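Side-chain contacts in glucanase (Clostridium thermocellum, PDB 5GXX), which probably hydrolyses internal beta-1,4-glucosidic bonds of cellulose as a family 9 endoglucanase of the cellulosome, with calcium ions bound in its structure: residues A[4-7]-A[8-11]; A[346-350]-A[351-355]. The protein carries 1 engineered substitution. One frame throughout, in Å; residues are numbered along the deposited sequence.

How the contacts relate
Contact 1, at the ordered N terminus, leads the short N-terminal segment through the N-cap N6 into helix 7-20. More than 300 residues further along the chain, contact 2 folds the loop after helix 322-340 back on itself, with a type II turn from V350 to F353 at its bend. The two are in series and neither nest nor cross. In space their centres lie about 11 Å apart. The ring of F353 joins them, its CE1 lying 3.7 Å from A10 N and its CD1 3.6 Å from E9 OE2. The first turn of helix 7-20 thus packs on the bend, and both also lean on helix 322-340.

Contact 1. Residues A[4-7]-A[8-11]; sequences SYNY and AEAL
The N-cap of helix 7-20 brings N6 up against E9, three residues on. N6 OD1 accepts from E9 N at 3.1 Å, with an N-H...O angle of 158°. The amide donor approaches from above the side-chain carbonyl plane, 70° out of it, well away from the usual lone-pair direction. The first torsion explains the reach: with N6 CG trans to its own N (chi1 -173°), the carboxamide folds over the opening turn, and OD1 also comes within 3.5 Å of A8 CB. Beside this bond, N6 CG rests 3.7 Å from E9 CB, and the two side chains cross nearly at right angles. E9 runs on extended and turns its carboxylate toward K13, with which OE2 forms a salt bridge, while N6 ND2 is held by T432 O.

Helix 7-20 belongs to the mainly helical catalytic domain, the (alpha/alpha)6 barrel of family 9, and its start is fixed by backbone bonds too. A10 N reaches N6 O at 3.1 Å in the carbonyl plane, and L11 N reaches Y7 O at 2.8 Å. N6 is also the centre of an inverse gamma turn, closed by a weak bond from Y7 N to Y5 O. Y5 O sits 3.4 Å above one face of the Y7 ring, near its rim. The hydroxyl of Y7 bonds to D337 of helix 322-340, and Y7 and A8 touch L425 and T426 of helix 412-429.

Contact 2. Residues A[346-350]-A[351-355]; sequences NRSYV and VGFGN
Two trans first torsions, S348 OG opposite its backbone N (chi1 171°) and F353 CG likewise, bring the serine hydroxyl to the edge of the phenyl ring. OG lies in the ring plane, 3.7 Å from F353 CD2. The same oxygen accepts from V350 N at 2.9 Å, which makes an ST turn, and it comes within 2.8 Å of F353 O. Beyond it the chain reverses through a type II beta turn, in which F353 N bonds to V350 O at 3.2 Å. That bond is bent, 137° at the hydrogen. G352 occupies the positive-phi position of the turn, and V350 CG1 packs 3.9 Å from F353 CB.

The two arms are fastened again at the other end of the loop. S348 N donates to N355 O within the carbonyl plane, and R347 CA adds a C-H...O contact to the same acceptor. N355 ND2 then reaches back to N346 O at 2.8 Å, almost straight at 173°. The acceptor lies in the plane of the N355 amide, although the donor stands above the N346 carbonyl plane. R347, bent at chi2 and chi3, donates a hydrogen bond from NE to S348 O, while its CD lies over one face of the Y349 ring, toward the rim.

Backbone bonds join Y349 to A339 and V389, and V351 to G386 and A387. V350 and F353 touch L340 of helix 322-340, and G352 O accepts from K13 of helix 7-20.

Contact 1. Residues A[4-7]-A[8-11]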
loop_
_atom_site.group_PDB
_atom_site.type_symbol
_atom_site.label_atom_id
_atom_site.label_comp_id
_atom_site.label_asym_id
_atom_site.label_seq_id
_atom_site.Cartn_x
_atom_site.Cartn_y
_atom_site.Cartn_z
ATOM N N SER A 4 -51.300 -5.811 -29.650
ATOM C CA SER A 4 -50.051 -6.561 -29.978
ATOM C C SER A 4 -49.256 -6.890 -28.719
ATOM O O SER A 4 -48.548 -7.902 -28.648
ATOM C CB SER A 4 -49.173 -5.763 -30.946
ATOM O OG SER A 4 -49.855 -5.522 -32.171
ATOM N N TYR A 5 -49.385 -6.010 -27.737
ATOM C CA TYR A 5 -48.716 -6.140 -26.450
ATOM C C TYR A 5 -49.721 -5.653 -25.430
ATOM O O TYR A 5 -50.685 -4.969 -25.779
ATOM C CB TYR A 5 -47.419 -5.304 -26.395
ATOM C CG TYR A 5 -46.393 -5.829 -27.374
ATOM C CD1 TYR A 5 -45.610 -6.934 -27.052
ATOM C CD2 TYR A 5 -46.263 -5.270 -28.644
ATOM C CE1 TYR A 5 -44.710 -7.451 -27.950
ATOM C CE2 TYR A 5 -45.349 -5.798 -29.567
ATOM C CZ TYR A 5 -44.593 -6.896 -29.207
ATOM O OH TYR A 5 -43.699 -7.442 -30.090
ATOM N N ASN A 6 -49.468 -5.987 -24.168
ATOM C CA ASN A 6 -50.231 -5.397 -23.081
ATOM C C ASN A 6 -49.662 -4.011 -22.795
ATOM O O ASN A 6 -48.764 -3.868 -21.971
ATOM C CB ASN A 6 -50.191 -6.278 -21.831
ATOM C CG ASN A 6 -51.113 -5.766 -20.737
ATOM O OD1 ASN A 6 -51.593 -4.630 -20.773
ATOM N ND2 ASN A 6 -51.357 -6.617 -19.747
ATOM N N TYR A 7 -50.158 -3.025 -23.534
ATOM C CA TYR A 7 -49.706 -1.640 -23.416
ATOM C C TYR A 7 -49.999 -1.051 -22.044
ATOM O O TYR A 7 -49.229 -0.219 -21.573
ATOM C CB TYR A 7 -50.297 -0.735 -24.503
ATOM C CG TYR A 7 -49.973 -1.200 -25.910
ATOM C CD1 TYR A 7 -48.674 -1.101 -26.418
ATOM C CD2 TYR A 7 -50.975 -1.710 -26.736
ATOM C CE1 TYR A 7 -48.392 -1.520 -27.713
ATOM C CE2 TYR A 7 -50.697 -2.137 -28.034
ATOM C CZ TYR A 7 -49.408 -2.057 -28.503
ATOM O OH TYR A 7 -49.154 -2.469 -29.794
ATOM N N ALA A 8 -51.071 -1.503 -21.389
ATOM C CA ALA A 8 -51.362 -1.053 -20.027
ATOM C C ALA A 8 -50.275 -1.471 -19.042
ATOM O O ALA A 8 -49.888 -0.691 -18.179
ATOM C CB ALA A 8 -52.726 -1.562 -19.543
ATOM N N GLU A 9 -49.801 -2.709 -19.167
ATOM C CA GLU A 9 -48.710 -3.186 -18.305
ATOM C C GLU A 9 -47.412 -2.453 -18.635
ATOM O O GLU A 9 -46.673 -2.058 -17.737
ATOM C CB GLU A 9 -48.499 -4.698 -18.416
ATOM C CG GLU A 9 -47.408 -5.229 -17.484
ATOM C CD GLU A 9 -47.072 -6.676 -17.773
ATOM O OE1 GLU A 9 -48.012 -7.443 -18.081
ATOM O OE2 GLU A 9 -45.887 -7.056 -17.687
ATOM N N ALA A 10 -47.130 -2.265 -19.922
ATOM C CA ALA A 10 -45.968 -1.458 -20.313
ATOM C C ALA A 10 -46.021 -0.054 -19.706
ATOM O O ALA A 10 -45.032 0.465 -19.171
ATOM C CB ALA A 10 -45.892 -1.377 -21.817
ATOM N N LEU A 11 -47.185 0.577 -19.791
ATOM C CA LEU A 11 -47.376 1.897 -19.200
ATOM C C LEU A 11 -47.167 1.925 -17.697
ATOM O O LEU A 11 -46.470 2.826 -17.185
ATOM C CB LEU A 11 -48.780 2.405 -19.531
ATOM C CG LEU A 11 -49.154 3.755 -18.920
ATOM C CD1 LEU A 11 -48.232 4.843 -19.468
ATOM C CD2 LEU A 11 -50.630 4.069 -19.216
#

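Contact 2. Residues A[346-350]-A[351-355]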
loop_
_atom_site.group_PDB
_atom_site.type_symbol
_atom_site.label_atom_id
_atom_site.label_comp_id
_atom_site.label_asym_id
_atom_site.label_seq_id
_atom_site.Cartn_x
_atom_site.Cartn_y
_atom_site.Cartn_z
ATOM N N ASN A 346 -37.104 -10.740 -31.301
ATOM C CA ASN A 346 -38.385 -10.925 -30.635
ATOM C C ASN A 346 -38.341 -10.571 -29.149
ATOM O O ASN A 346 -38.988 -11.209 -28.318
ATOM C CB ASN A 346 -38.878 -12.360 -30.810
ATOM C CG ASN A 346 -40.294 -12.402 -31.313
ATOM O OD1 ASN A 346 -41.241 -12.223 -30.547
ATOM N ND2 ASN A 346 -40.448 -12.580 -32.624
ATOM N N ARG A 347 -37.590 -9.529 -28.812
ATOM C CA ARG A 347 -37.289 -9.272 -27.407
ATOM C C ARG A 347 -37.627 -7.861 -26.983
ATOM O O ARG A 347 -37.456 -6.920 -27.749
ATOM C CB ARG A 347 -35.840 -9.604 -27.047
ATOM C CG ARG A 347 -34.753 -8.788 -27.707
ATOM C CD ARG A 347 -34.320 -7.573 -26.867
ATOM N NE ARG A 347 -33.884 -7.984 -25.528
ATOM C CZ ARG A 347 -32.732 -8.602 -25.262
ATOM N NH1 ARG A 347 -31.840 -8.860 -26.215
ATOM N NH2 ARG A 347 -32.467 -8.955 -24.012
ATOM N N SER A 348 -38.133 -7.733 -25.768
ATOM C CA SER A 348 -38.377 -6.430 -25.188
ATOM C C SER A 348 -37.073 -5.704 -24.893
ATOM O O SER A 348 -36.089 -6.323 -24.484
ATOM C CB SER A 348 -39.167 -6.625 -23.897
ATOM O OG SER A 348 -39.236 -5.394 -23.202
ATOM N N TYR A 349 -37.103 -4.393 -25.144
ATOM C CA TYR A 349 -36.064 -3.436 -24.736
ATOM C C TYR A 349 -36.461 -2.620 -23.510
ATOM O O TYR A 349 -35.825 -1.607 -23.200
ATOM C CB TYR A 349 -35.725 -2.527 -25.926
ATOM C CG TYR A 349 -34.871 -3.260 -26.949
ATOM C CD1 TYR A 349 -33.528 -3.494 -26.693
ATOM C CD2 TYR A 349 -35.396 -3.726 -28.157
ATOM C CE1 TYR A 349 -32.722 -4.173 -27.601
ATOM C CE2 TYR A 349 -34.586 -4.423 -29.090
ATOM C CZ TYR A 349 -33.240 -4.634 -28.795
ATOM O OH TYR A 349 -32.398 -5.301 -29.666
ATOM N N VAL A 350 -37.469 -3.110 -22.793
ATOM C CA VAL A 350 -37.980 -2.463 -21.586
ATOM C C VAL A 350 -37.683 -3.409 -20.421
ATOM O O VAL A 350 -38.188 -4.541 -20.376
ATOM C CB VAL A 350 -39.495 -2.157 -21.674
ATOM C CG1 VAL A 350 -40.021 -1.576 -20.355
ATOM C CG2 VAL A 350 -39.816 -1.249 -22.871
ATOM N N VAL A 351 -36.836 -2.956 -19.500
ATOM C CA VAL A 351 -36.466 -3.773 -18.336
ATOM C C VAL A 351 -37.707 -4.258 -17.592
ATOM O O VAL A 351 -38.643 -3.481 -17.341
ATOM C CB VAL A 351 -35.560 -2.960 -17.379
ATOM C CG1 VAL A 351 -35.163 -3.772 -16.131
ATOM C CG2 VAL A 351 -34.327 -2.483 -18.096
ATOM N N GLY A 352 -37.730 -5.551 -17.272
ATOM C CA GLY A 352 -38.804 -6.092 -16.443
ATOM C C GLY A 352 -40.133 -6.249 -17.157
ATOM O O GLY A 352 -41.168 -6.366 -16.501
ATOM N N PHE A 353 -40.109 -6.229 -18.486
ATOM C CA PHE A 353 -41.320 -6.352 -19.284
ATOM C C PHE A 353 -41.126 -7.259 -20.483
ATOM O O PHE A 353 -40.104 -7.202 -21.178
ATOM C CB PHE A 353 -41.802 -4.990 -19.804
ATOM C CG PHE A 353 -42.962 -5.097 -20.765
ATOM C CD1 PHE A 353 -44.273 -5.108 -20.299
ATOM C CD2 PHE A 353 -42.731 -5.189 -22.137
ATOM C CE1 PHE A 353 -45.343 -5.215 -21.209
ATOM C CE2 PHE A 353 -43.786 -5.323 -23.043
ATOM C CZ PHE A 353 -45.102 -5.320 -22.576
ATOM N N GLY A 354 -42.149 -8.061 -20.763
ATOM C CA GLY A 354 -42.185 -8.790 -22.025
ATOM C C GLY A 354 -41.190 -9.927 -22.132
ATOM O O GLY A 354 -40.729 -10.476 -21.127
ATOM N N ASN A 355 -40.894 -10.303 -23.372
ATOM C CA ASN A 355 -40.059 -11.471 -23.619
ATOM C C ASN A 355 -38.574 -11.127 -23.591
ATOM O O ASN A 355 -38.130 -10.241 -24.318
ATOM C CB ASN A 355 -40.405 -12.089 -24.983
ATOM C CG ASN A 355 -39.536 -13.279 -25.294
ATOM O OD1 ASN A 355 -39.461 -14.201 -24.491
ATOM N ND2 ASN A 355 -38.846 -13.254 -26.431
#